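Local coordinates for protein putative esterase (Bacteroides intestinalis DSM 17393, PDB 5VOL) that hydrolyses ester bonds as a carbohydrate esterase family 1 ferulic acid esterase, probably freeing ferulate from arabinoxylan, and binds calcium, at residues K43-Y48 / E78-I83; P58-R63 / H252-W257; K107-F112 / T146-R151. All blocks are in the same frame, centred on the assembly; numbering follows the deposited sequence.

Contact 1 of 3, residues K43-Y48 / E78-I83; sequences KYPVLY and EACEMI
C80 touches P45 first, SG lying 3.9 Å from CG of the proline ring. E81 comes next. Its side chain runs alongside that of Y44 and points the same way. OE1 meets the ring at its edge, in the ring plane, 3.8 Å from Y44 CE1. The polar ends are held together through S35, which bonds both Y44 OH and E81 OE1; K42 adds a salt bridge to the carboxylate. M82 turns its side chain the other way, and its SD rests 3.9 Å from L47 CB. Helix 254-271 packs on M82 and L47 there. At I83 the two backbones pair. I83 N donates to P45 O at 2.9 Å, and I83 O accepts from L47 N at 2.8 Å in a nearly straight bond (168°). V46, between these two bonds, sends its CA-H toward the same I83 O. With CG1 anti to the carbonyl carbon (chi1 -53°), I83 lays that branch 3.8 Å from Y44 CB, while its CB meets V46 CG2 at 4.0 Å. This is the start of a parallel strand pair, 46-50 beside 83-87, in the central sheet of an alpha/beta hydrolase fold.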
loop_
_atom_site.group_PDB
_atom_site.type_symbol
_atom_site.label_atom_id
_atom_site.label_comp_id
_atom_site.label_asym_id
_atom_site.label_seq_id
_atom_site.Cartn_x
_atom_site.Cartn_y
_atom_site.Cartn_z
ATOM N N LYS C 43 14.607 -6.643 -28.572
ATOM C CA LYS C 43 14.534 -5.189 -28.501
ATOM C C LYS C 43 13.627 -4.798 -27.336
ATOM O O LYS C 43 12.728 -5.553 -26.984
ATOM C CB LYS C 43 14.001 -4.599 -29.803
ATOM C CG LYS C 43 14.838 -4.926 -31.043
ATOM C CD LYS C 43 16.214 -4.278 -30.978
ATOM C CE LYS C 43 16.811 -4.071 -32.380
ATOM N NZ LYS C 43 16.141 -2.956 -33.133
ATOM N N TYR C 44 13.851 -3.615 -26.767
ATOM C CA TYR C 44 13.187 -3.208 -25.530
ATOM C C TYR C 44 12.532 -1.837 -25.600
ATOM O O TYR C 44 12.968 -0.968 -26.363
ATOM C CB TYR C 44 14.194 -3.197 -24.380
ATOM C CG TYR C 44 14.943 -4.488 -24.159
ATOM C CD1 TYR C 44 14.422 -5.492 -23.341
ATOM C CD2 TYR C 44 16.174 -4.703 -24.751
ATOM C CE1 TYR C 44 15.119 -6.668 -23.124
ATOM C CE2 TYR C 44 16.874 -5.880 -24.545
ATOM C CZ TYR C 44 16.343 -6.856 -23.736
ATOM O OH TYR C 44 17.051 -8.020 -23.539
ATOM N N PRO C 45 11.484 -1.624 -24.791
ATOM C CA PRO C 45 11.072 -0.238 -24.596
ATOM C C PRO C 45 12.121 0.505 -23.767
ATOM O O PRO C 45 13.040 -0.118 -23.230
ATOM C CB PRO C 45 9.733 -0.350 -23.853
ATOM C CG PRO C 45 9.644 -1.751 -23.383
ATOM C CD PRO C 45 10.527 -2.594 -24.218
ATOM N N VAL C 46 11.998 1.823 -23.688
ATOM C CA VAL C 46 12.953 2.609 -22.928
ATOM C C VAL C 46 12.247 3.648 -22.074
ATOM O O VAL C 46 11.241 4.247 -22.479
ATOM C CB VAL C 46 13.997 3.312 -23.845
ATOM C CG1 VAL C 46 13.325 4.338 -24.736
ATOM C CG2 VAL C 46 15.082 3.974 -22.994
ATOM N N LEU C 47 12.773 3.817 -20.866
ATOM C CA LEU C 47 12.380 4.896 -19.983
ATOM C C LEU C 47 13.583 5.823 -19.759
ATOM O O LEU C 47 14.627 5.388 -19.262
ATOM C CB LEU C 47 11.879 4.357 -18.629
ATOM C CG LEU C 47 11.624 5.419 -17.551
ATOM C CD1 LEU C 47 10.466 6.316 -17.955
ATOM C CD2 LEU C 47 11.338 4.758 -16.187
ATOM N N TYR C 48 13.434 7.095 -20.123
ATOM C CA TYR C 48 14.428 8.100 -19.754
ATOM C C TYR C 48 14.091 8.592 -18.352
ATOM O O TYR C 48 13.007 9.096 -18.099
ATOM C CB TYR C 48 14.466 9.239 -20.790
ATOM C CG TYR C 48 14.971 8.712 -22.114
ATOM C CD1 TYR C 48 16.339 8.621 -22.364
ATOM C CD2 TYR C 48 14.089 8.242 -23.085
ATOM C CE1 TYR C 48 16.816 8.096 -23.556
ATOM C CE2 TYR C 48 14.555 7.714 -24.273
ATOM C CZ TYR C 48 15.918 7.653 -24.507
ATOM O OH TYR C 48 16.389 7.120 -25.685
ATOM N N GLU C 78 4.820 -7.041 -12.900
ATOM C CA GLU C 78 4.264 -5.698 -12.806
ATOM C C GLU C 78 5.000 -4.693 -13.706
ATOM O O GLU C 78 4.407 -3.717 -14.172
ATOM C CB GLU C 78 4.296 -5.216 -11.358
ATOM C CG GLU C 78 3.345 -5.971 -10.441
ATOM C CD GLU C 78 3.555 -5.583 -9.006
ATOM O OE1 GLU C 78 3.141 -4.466 -8.632
ATOM O OE2 GLU C 78 4.171 -6.376 -8.268
ATOM N N ALA C 79 6.291 -4.923 -13.939
ATOM C CA ALA C 79 7.009 -4.122 -14.932
ATOM C C ALA C 79 7.527 -5.042 -16.020
ATOM O O ALA C 79 7.915 -6.171 -15.733
ATOM C CB ALA C 79 8.168 -3.350 -14.276
ATOM N N CYS C 80 7.529 -4.577 -17.266
ATOM C CA CYS C 80 8.187 -5.328 -18.333
ATOM C C CYS C 80 9.682 -5.002 -18.346
ATOM O O CYS C 80 10.116 -3.989 -17.785
ATOM C CB CYS C 80 7.563 -5.010 -19.693
ATOM S SG CYS C 80 7.910 -3.307 -20.259
ATOM N N GLU C 81 10.486 -5.866 -18.950
ATOM C CA GLU C 81 11.885 -5.523 -19.125
ATOM C C GLU C 81 11.977 -4.278 -20.013
ATOM O O GLU C 81 11.250 -4.138 -20.992
ATOM C CB GLU C 81 12.665 -6.678 -19.732
ATOM C CG GLU C 81 12.826 -7.869 -18.822
ATOM C CD GLU C 81 13.825 -8.848 -19.391
ATOM O OE1 GLU C 81 13.753 -9.100 -20.608
ATOM O OE2 GLU C 81 14.695 -9.339 -18.648
ATOM N N MET C 82 12.846 -3.353 -19.640
ATOM C CA MET C 82 12.990 -2.111 -20.383
ATOM C C MET C 82 14.376 -1.540 -20.134
ATOM O O MET C 82 14.987 -1.805 -19.097
ATOM C CB MET C 82 11.919 -1.086 -19.974
ATOM C CG MET C 82 12.131 -0.446 -18.568
ATOM S SD MET C 82 10.761 0.631 -18.055
ATOM C CE MET C 82 9.675 -0.572 -17.243
ATOM N N ILE C 83 14.870 -0.775 -21.099
ATOM C CA ILE C 83 16.091 0.008 -20.919
ATOM C C ILE C 83 15.734 1.239 -20.087
ATOM O O ILE C 83 14.738 1.918 -20.366
ATOM C CB ILE C 83 16.711 0.445 -22.286
ATOM C CG1 ILE C 83 16.917 -0.767 -23.205
ATOM C CG2 ILE C 83 18.009 1.215 -22.078
ATOM C CD1 ILE C 83 17.884 -1.806 -22.667
#

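Contact 2 of 3, residues P58-R63 / H252-W257; sequences PVWAER and HDWEYW
The short helix 59-62 meets the start of helix 254-271 just after H252, which is probably the histidine of a Ser-His-Asp triad with S139 and D223, as its geometry suggests. W254 fills the middle of the contact. Its six-membered ring points edge-on at the face of the W60 six-membered ring, a T-shaped pair with centroids 4.9 Å apart and planes at 76°. W254 CH2 sits over the centre of the W60 ring. The far edge of W60 reaches the next turn, with CH2 3.5 Å from W257 O. R63 runs over one face of W254 in the opposite direction, and W257 packs on the other face. CG of R63 makes a CH-pi contact 3.8 Å from the centroid of the five-membered ring. The chain then bends at chi2 (61°), and the guanidinium passes over W254 CB to reach E255. There NH2 binds OE2 at 2.8 Å, in the guanidinium plane and on the anti lone pair of the carboxylate. A water bridges R63 NH1 to the same oxygen. E255 OE1 is bonded by Y262 and H258 of a neighbouring subunit, and R63 NH2 also pairs with D68 of that subunit. D253 caps the helix, OD1 accepting from Y256 N at 3.0 Å. The arrangement fits an alpha/beta hydrolase, whose histidine loop leads into the last helix.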
loop_
_atom_site.group_PDB
_atom_site.type_symbol
_atom_site.label_atom_id
_atom_site.label_comp_id
_atom_site.label_asym_id
_atom_site.label_seq_id
_atom_site.Cartn_x
_atom_site.Cartn_y
_atom_site.Cartn_z
ATOM N N PRO C 58 24.463 9.062 -11.782
ATOM C CA PRO C 58 24.410 7.782 -11.059
ATOM C C PRO C 58 23.387 7.705 -9.922
ATOM O O PRO C 58 23.262 6.637 -9.326
ATOM C CB PRO C 58 25.819 7.643 -10.463
ATOM C CG PRO C 58 26.655 8.750 -11.111
ATOM C CD PRO C 58 25.671 9.828 -11.437
ATOM N N VAL C 59 22.689 8.794 -9.618
ATOM C CA VAL C 59 21.894 8.840 -8.397
ATOM C C VAL C 59 20.684 7.877 -8.439
ATOM O O VAL C 59 20.348 7.272 -7.423
ATOM C CB VAL C 59 21.409 10.276 -8.098
ATOM C CG1 VAL C 59 20.397 10.745 -9.122
ATOM C CG2 VAL C 59 20.838 10.359 -6.691
ATOM N N TRP C 60 20.049 7.720 -9.598
ATOM C CA TRP C 60 18.887 6.835 -9.708
ATOM C C TRP C 60 19.278 5.378 -9.436
ATOM O O TRP C 60 18.515 4.633 -8.821
ATOM C CB TRP C 60 18.215 6.983 -11.083
ATOM C CG TRP C 60 17.100 8.000 -11.071
ATOM C CD1 TRP C 60 17.080 9.206 -11.703
ATOM C CD2 TRP C 60 15.861 7.907 -10.344
ATOM N NE1 TRP C 60 15.897 9.863 -11.436
ATOM C CE2 TRP C 60 15.136 9.085 -10.597
ATOM C CE3 TRP C 60 15.300 6.936 -9.499
ATOM C CZ2 TRP C 60 13.872 9.318 -10.048
ATOM C CZ3 TRP C 60 14.041 7.164 -8.955
ATOM C CH2 TRP C 60 13.343 8.346 -9.231
ATOM N N ALA C 61 20.471 4.970 -9.856
ATOM C CA ALA C 61 20.940 3.631 -9.540
ATOM C C ALA C 61 21.421 3.523 -8.088
ATOM O O ALA C 61 21.123 2.550 -7.403
ATOM C CB ALA C 61 22.053 3.208 -10.499
ATOM N N GLU C 62 22.151 4.522 -7.610
ATOM C CA GLU C 62 22.801 4.419 -6.304
ATOM C C GLU C 62 21.864 4.676 -5.132
ATOM O O GLU C 62 21.956 4.005 -4.114
ATOM C CB GLU C 62 23.991 5.388 -6.229
ATOM C CG GLU C 62 24.973 5.148 -7.345
ATOM C CD GLU C 62 26.292 5.869 -7.146
ATOM O OE1 GLU C 62 26.351 6.794 -6.312
ATOM O OE2 GLU C 62 27.264 5.503 -7.841
ATOM N N ARG C 63 20.973 5.651 -5.257
ATOM C CA ARG C 63 20.049 5.966 -4.171
ATOM C C ARG C 63 18.608 5.558 -4.527
ATOM O O ARG C 63 17.804 5.259 -3.644
ATOM C CB ARG C 63 20.116 7.461 -3.819
ATOM C CG ARG C 63 19.147 7.894 -2.692
ATOM C CD ARG C 63 19.432 7.164 -1.361
ATOM N NE ARG C 63 18.448 7.449 -0.305
ATOM C CZ ARG C 63 17.289 6.804 -0.139
ATOM N NH1 ARG C 63 16.926 5.829 -0.962
ATOM N NH2 ARG C 63 16.482 7.130 0.867
ATOM N N HIS C 252 10.635 16.708 -0.354
ATOM C CA HIS C 252 11.528 16.716 -1.499
ATOM C C HIS C 252 12.695 15.812 -1.160
ATOM O O HIS C 252 13.798 16.294 -0.913
ATOM C CB HIS C 252 12.014 18.151 -1.797
ATOM C CG HIS C 252 12.249 18.437 -3.246
ATOM N ND1 HIS C 252 11.232 18.454 -4.176
ATOM C CD2 HIS C 252 13.383 18.751 -3.924
ATOM C CE1 HIS C 252 11.730 18.742 -5.366
ATOM N NE2 HIS C 252 13.032 18.939 -5.234
ATOM N N ASP C 253 12.469 14.500 -1.142
ATOM C CA ASP C 253 13.504 13.600 -0.649
ATOM C C ASP C 253 13.510 12.258 -1.367
ATOM O O ASP C 253 12.561 11.917 -2.083
ATOM C CB ASP C 253 13.343 13.395 0.865
ATOM C CG ASP C 253 11.986 12.813 1.233
ATOM O OD1 ASP C 253 11.700 11.680 0.801
ATOM O OD2 ASP C 253 11.205 13.482 1.947
ATOM N N TRP C 254 14.584 11.499 -1.172
ATOM C CA TRP C 254 14.779 10.271 -1.934
ATOM C C TRP C 254 13.886 9.116 -1.494
ATOM O O TRP C 254 13.657 8.185 -2.273
ATOM C CB TRP C 254 16.257 9.856 -1.904
ATOM C CG TRP C 254 16.920 10.443 -3.104
ATOM C CD1 TRP C 254 17.656 11.595 -3.159
ATOM C CD2 TRP C 254 16.826 9.961 -4.456
ATOM N NE1 TRP C 254 18.051 11.842 -4.455
ATOM C CE2 TRP C 254 17.550 10.855 -5.269
ATOM C CE3 TRP C 254 16.210 8.846 -5.053
ATOM C CZ2 TRP C 254 17.683 10.672 -6.650
ATOM C CZ3 TRP C 254 16.341 8.662 -6.422
ATOM C CH2 TRP C 254 17.075 9.576 -7.208
ATOM N N GLU C 255 13.338 9.165 -0.286
ATOM C CA GLU C 255 12.336 8.154 0.045
ATOM C C GLU C 255 11.116 8.362 -0.838
ATOM O O GLU C 255 10.480 7.402 -1.261
ATOM C CB GLU C 255 11.938 8.193 1.526
ATOM C CG GLU C 255 12.928 7.496 2.446
ATOM C CD GLU C 255 13.116 6.021 2.120
ATOM O OE1 GLU C 255 12.172 5.215 2.331
ATOM O OE2 GLU C 255 14.214 5.653 1.637
ATOM N N TYR C 256 10.785 9.617 -1.127
ATOM C CA TYR C 256 9.664 9.897 -2.011
ATOM C C TYR C 256 9.925 9.396 -3.446
ATOM O O TYR C 256 9.026 8.890 -4.103
ATOM C CB TYR C 256 9.343 11.400 -2.048
ATOM C CG TYR C 256 7.906 11.654 -2.441
ATOM C CD1 TYR C 256 6.886 11.587 -1.486
ATOM C CD2 TYR C 256 7.554 11.916 -3.761
ATOM C CE1 TYR C 256 5.551 11.794 -1.836
ATOM C CE2 TYR C 256 6.213 12.120 -4.119
ATOM C CZ TYR C 256 5.222 12.057 -3.149
ATOM O OH TYR C 256 3.894 12.264 -3.476
ATOM N N TRP C 257 11.158 9.538 -3.915
ATOM C CA TRP C 257 11.472 9.288 -5.323
ATOM C C TRP C 257 11.732 7.805 -5.542
ATOM O O TRP C 257 11.321 7.245 -6.550
ATOM C CB TRP C 257 12.665 10.158 -5.765
ATOM C CG TRP C 257 12.316 11.612 -5.623
ATOM C CD1 TRP C 257 11.098 12.185 -5.880
ATOM C CD2 TRP C 257 13.154 12.667 -5.119
ATOM N NE1 TRP C 257 11.133 13.524 -5.574
ATOM C CE2 TRP C 257 12.381 13.845 -5.109
ATOM C CE3 TRP C 257 14.476 12.728 -4.679
ATOM C CZ2 TRP C 257 12.894 15.080 -4.677
ATOM C CZ3 TRP C 257 14.989 13.960 -4.254
ATOM C CH2 TRP C 257 14.200 15.110 -4.259
HETATM O O HOH W 1 14.979 3.855 -0.330
#

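Contact 3 of 3, residues K107-F112 / T146-R151; sequences KYETFF and TNYGQR
E109 and R151 form the charged part of this contact between helices 108-123 and 140-151. The guanidinium meets the carboxylate end-on, one nitrogen to each oxygen. NH1 binds OE2 at 2.7 Å, on its syn lone pair. NH2 binds OE1 at 2.8 Å, also on the syn side but 15° out of the carboxylate plane. The two flat groups are nearly coplanar. E109 reaches across because CG lies anti to its backbone N (chi1 -171°) and the chain stays extended. H152 NE2 gives OE2 a further bond.

Hydrogen bonds within helix 140-151 fix the arginine from behind. N147 OD1 accepts from R151 NE and from R151 NH2, each at 2.8 Å. Both donors come from the same face of the amide, above its plane. The amide is held in turn by N147 ND2, which donates to Q150 OE1 at 3.0 Å. Were R151 an alanine, the E109 carboxylate would probably lose its charged mate and the N147 amide would be freer to turn.

The Y148 ring makes the remaining contacts. It slides past E109 in the opposite direction, its CE1 3.5 Å from E109 OE1. The other side of the ring turns its edge to F112, with CE2 over the centre of the F112 face. The centroids are 5.0 Å apart and the planes 56° apart. Y148 OH lies 3.8 Å from F112 CB and near the edge of the Y108 ring, and it is bonded to Y100 O.

The helix axes are 13.1 Å apart at these segments, so long side chains bridge the gap. The buried charge of E109 is met by R151 through two bonds, which probably keeps the carboxylate ionised.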
loop_
_atom_site.group_PDB
_atom_site.type_symbol
_atom_site.label_atom_id
_atom_site.label_comp_id
_atom_site.label_asym_id
_atom_site.label_seq_id
_atom_site.Cartn_x
_atom_site.Cartn_y
_atom_site.Cartn_z
ATOM N N LYS C 107 23.246 23.772 -25.292
ATOM C CA LYS C 107 22.032 23.376 -25.965
ATOM C C LYS C 107 21.741 21.914 -25.603
ATOM O O LYS C 107 21.923 21.012 -26.419
ATOM C CB LYS C 107 22.174 23.574 -27.480
ATOM C CG LYS C 107 22.628 24.991 -27.862
ATOM C CD LYS C 107 22.226 25.372 -29.281
ATOM C CE LYS C 107 22.712 24.364 -30.270
ATOM N NZ LYS C 107 21.943 24.404 -31.555
ATOM N N TYR C 108 21.325 21.692 -24.360
ATOM C CA TYR C 108 21.220 20.330 -23.846
ATOM C C TYR C 108 20.124 19.553 -24.558
ATOM O O TYR C 108 20.278 18.366 -24.842
ATOM C CB TYR C 108 20.977 20.331 -22.327
ATOM C CG TYR C 108 21.207 18.972 -21.702
ATOM C CD1 TYR C 108 22.465 18.593 -21.259
ATOM C CD2 TYR C 108 20.167 18.051 -21.592
ATOM C CE1 TYR C 108 22.679 17.348 -20.694
ATOM C CE2 TYR C 108 20.373 16.802 -21.036
ATOM C CZ TYR C 108 21.626 16.456 -20.588
ATOM O OH TYR C 108 21.836 15.214 -20.032
ATOM N N GLU C 109 19.021 20.212 -24.871
ATOM C CA GLU C 109 17.920 19.513 -25.519
ATOM C C GLU C 109 18.344 19.042 -26.913
ATOM O O GLU C 109 18.011 17.927 -27.353
ATOM C CB GLU C 109 16.686 20.411 -25.597
ATOM C CG GLU C 109 15.405 19.698 -26.059
ATOM C CD GLU C 109 14.155 20.511 -25.778
ATOM O OE1 GLU C 109 14.145 21.234 -24.763
ATOM O OE2 GLU C 109 13.183 20.442 -26.569
ATOM N N THR C 110 19.099 19.886 -27.613
ATOM C CA THR C 110 19.567 19.518 -28.937
ATOM C C THR C 110 20.510 18.328 -28.815
ATOM O O THR C 110 20.481 17.417 -29.641
ATOM C CB THR C 110 20.288 20.709 -29.648
ATOM O OG1 THR C 110 19.349 21.766 -29.864
ATOM C CG2 THR C 110 20.860 20.266 -30.976
ATOM N N PHE C 111 21.332 18.329 -27.766
ATOM C CA PHE C 111 22.186 17.178 -27.478
ATOM C C PHE C 111 21.322 15.930 -27.223
ATOM O O PHE C 111 21.610 14.841 -27.721
ATOM C CB PHE C 111 23.083 17.448 -26.265
ATOM C CG PHE C 111 23.440 16.203 -25.481
ATOM C CD1 PHE C 111 24.335 15.278 -25.991
ATOM C CD2 PHE C 111 22.866 15.961 -24.241
ATOM C CE1 PHE C 111 24.659 14.138 -25.281
ATOM C CE2 PHE C 111 23.194 14.839 -23.514
ATOM C CZ PHE C 111 24.079 13.914 -24.033
ATOM N N PHE C 112 20.272 16.102 -26.428
ATOM C CA PHE C 112 19.425 14.968 -26.035
ATOM C C PHE C 112 18.803 14.294 -27.263
ATOM O O PHE C 112 18.915 13.083 -27.449
ATOM C CB PHE C 112 18.327 15.426 -25.072
ATOM C CG PHE C 112 17.479 14.294 -24.553
ATOM C CD1 PHE C 112 16.364 13.869 -25.259
ATOM C CD2 PHE C 112 17.820 13.643 -23.377
ATOM C CE1 PHE C 112 15.574 12.809 -24.787
ATOM C CE2 PHE C 112 17.048 12.581 -22.894
ATOM C CZ PHE C 112 15.925 12.164 -23.603
ATOM N N THR C 146 8.324 16.602 -18.096
ATOM C CA THR C 146 7.017 17.124 -18.437
ATOM C C THR C 146 7.066 18.008 -19.689
ATOM O O THR C 146 6.261 17.834 -20.600
ATOM C CB THR C 146 6.431 17.911 -17.250
ATOM O OG1 THR C 146 6.224 17.022 -16.141
ATOM C CG2 THR C 146 5.106 18.538 -17.614
ATOM N N ASN C 147 8.015 18.943 -19.750
ATOM C CA ASN C 147 8.071 19.858 -20.891
ATOM C C ASN C 147 8.544 19.141 -22.160
ATOM O O ASN C 147 8.104 19.475 -23.252
ATOM C CB ASN C 147 8.966 21.078 -20.581
ATOM C CG ASN C 147 8.762 22.227 -21.575
ATOM O OD1 ASN C 147 9.726 22.744 -22.130
ATOM N ND2 ASN C 147 7.504 22.615 -21.813
ATOM N N TYR C 148 9.404 18.138 -22.021
ATOM C CA TYR C 148 9.763 17.298 -23.161
ATOM C C TYR C 148 8.520 16.607 -23.717
ATOM O O TYR C 148 8.323 16.507 -24.941
ATOM C CB TYR C 148 10.790 16.230 -22.778
ATOM C CG TYR C 148 12.252 16.641 -22.776
ATOM C CD1 TYR C 148 12.642 17.972 -22.847
ATOM C CD2 TYR C 148 13.248 15.669 -22.703
ATOM C CE1 TYR C 148 14.019 18.326 -22.842
ATOM C CE2 TYR C 148 14.598 16.003 -22.695
ATOM C CZ TYR C 148 14.982 17.324 -22.771
ATOM O OH TYR C 148 16.337 17.609 -22.748
ATOM N N GLY C 149 7.690 16.101 -22.808
ATOM C CA GLY C 149 6.478 15.411 -23.217
ATOM C C GLY C 149 5.510 16.385 -23.859
ATOM O O GLY C 149 4.782 16.037 -24.785
ATOM N N GLN C 150 5.519 17.621 -23.374
ATOM C CA GLN C 150 4.643 18.656 -23.890
ATOM C C GLN C 150 5.056 19.089 -25.309
ATOM O O GLN C 150 4.211 19.235 -26.199
ATOM C CB GLN C 150 4.642 19.854 -22.940
ATOM C CG GLN C 150 3.875 19.636 -21.628
ATOM C CD GLN C 150 3.947 20.849 -20.712
ATOM O OE1 GLN C 150 4.963 21.545 -20.678
ATOM N NE2 GLN C 150 2.864 21.115 -19.973
ATOM N N ARG C 151 6.354 19.285 -25.525
ATOM C CA ARG C 151 6.817 19.808 -26.811
ATOM C C ARG C 151 7.252 18.689 -27.767
ATOM O O ARG C 151 7.451 18.928 -28.956
ATOM C CB ARG C 151 7.957 20.830 -26.598
ATOM C CG ARG C 151 7.464 22.200 -26.112
ATOM C CD ARG C 151 8.572 23.268 -25.958
ATOM N NE ARG C 151 9.519 22.923 -24.905
ATOM C CZ ARG C 151 10.689 22.334 -25.129
ATOM N NH1 ARG C 151 11.059 22.058 -26.371
ATOM N NH2 ARG C 151 11.496 22.037 -24.114
#

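Contacts 1 and 3 are buried, while contact 2 is partly buried and reaches a neighbouring subunit. Contact 1 lies in the central sheet and relies on backbone bonds with apolar side chains around them. Contacts 2 and 3 join helical segments and share a plan: an edge-to-face aromatic pair, more tilted in contact 3, next to an arginine-glutamate salt bridge. In contact 3 that bridge is two-pronged, and no other chain touches the segments. In contact 2 it has one direct bond, a water and partners from another subunit. Contacts 1 and 3 touch where Y48 packs on F112. Contact 2 lies opposite contact 3 across the chain's centre. Helix 254-271 runs from contact 2 to pack on contact 1.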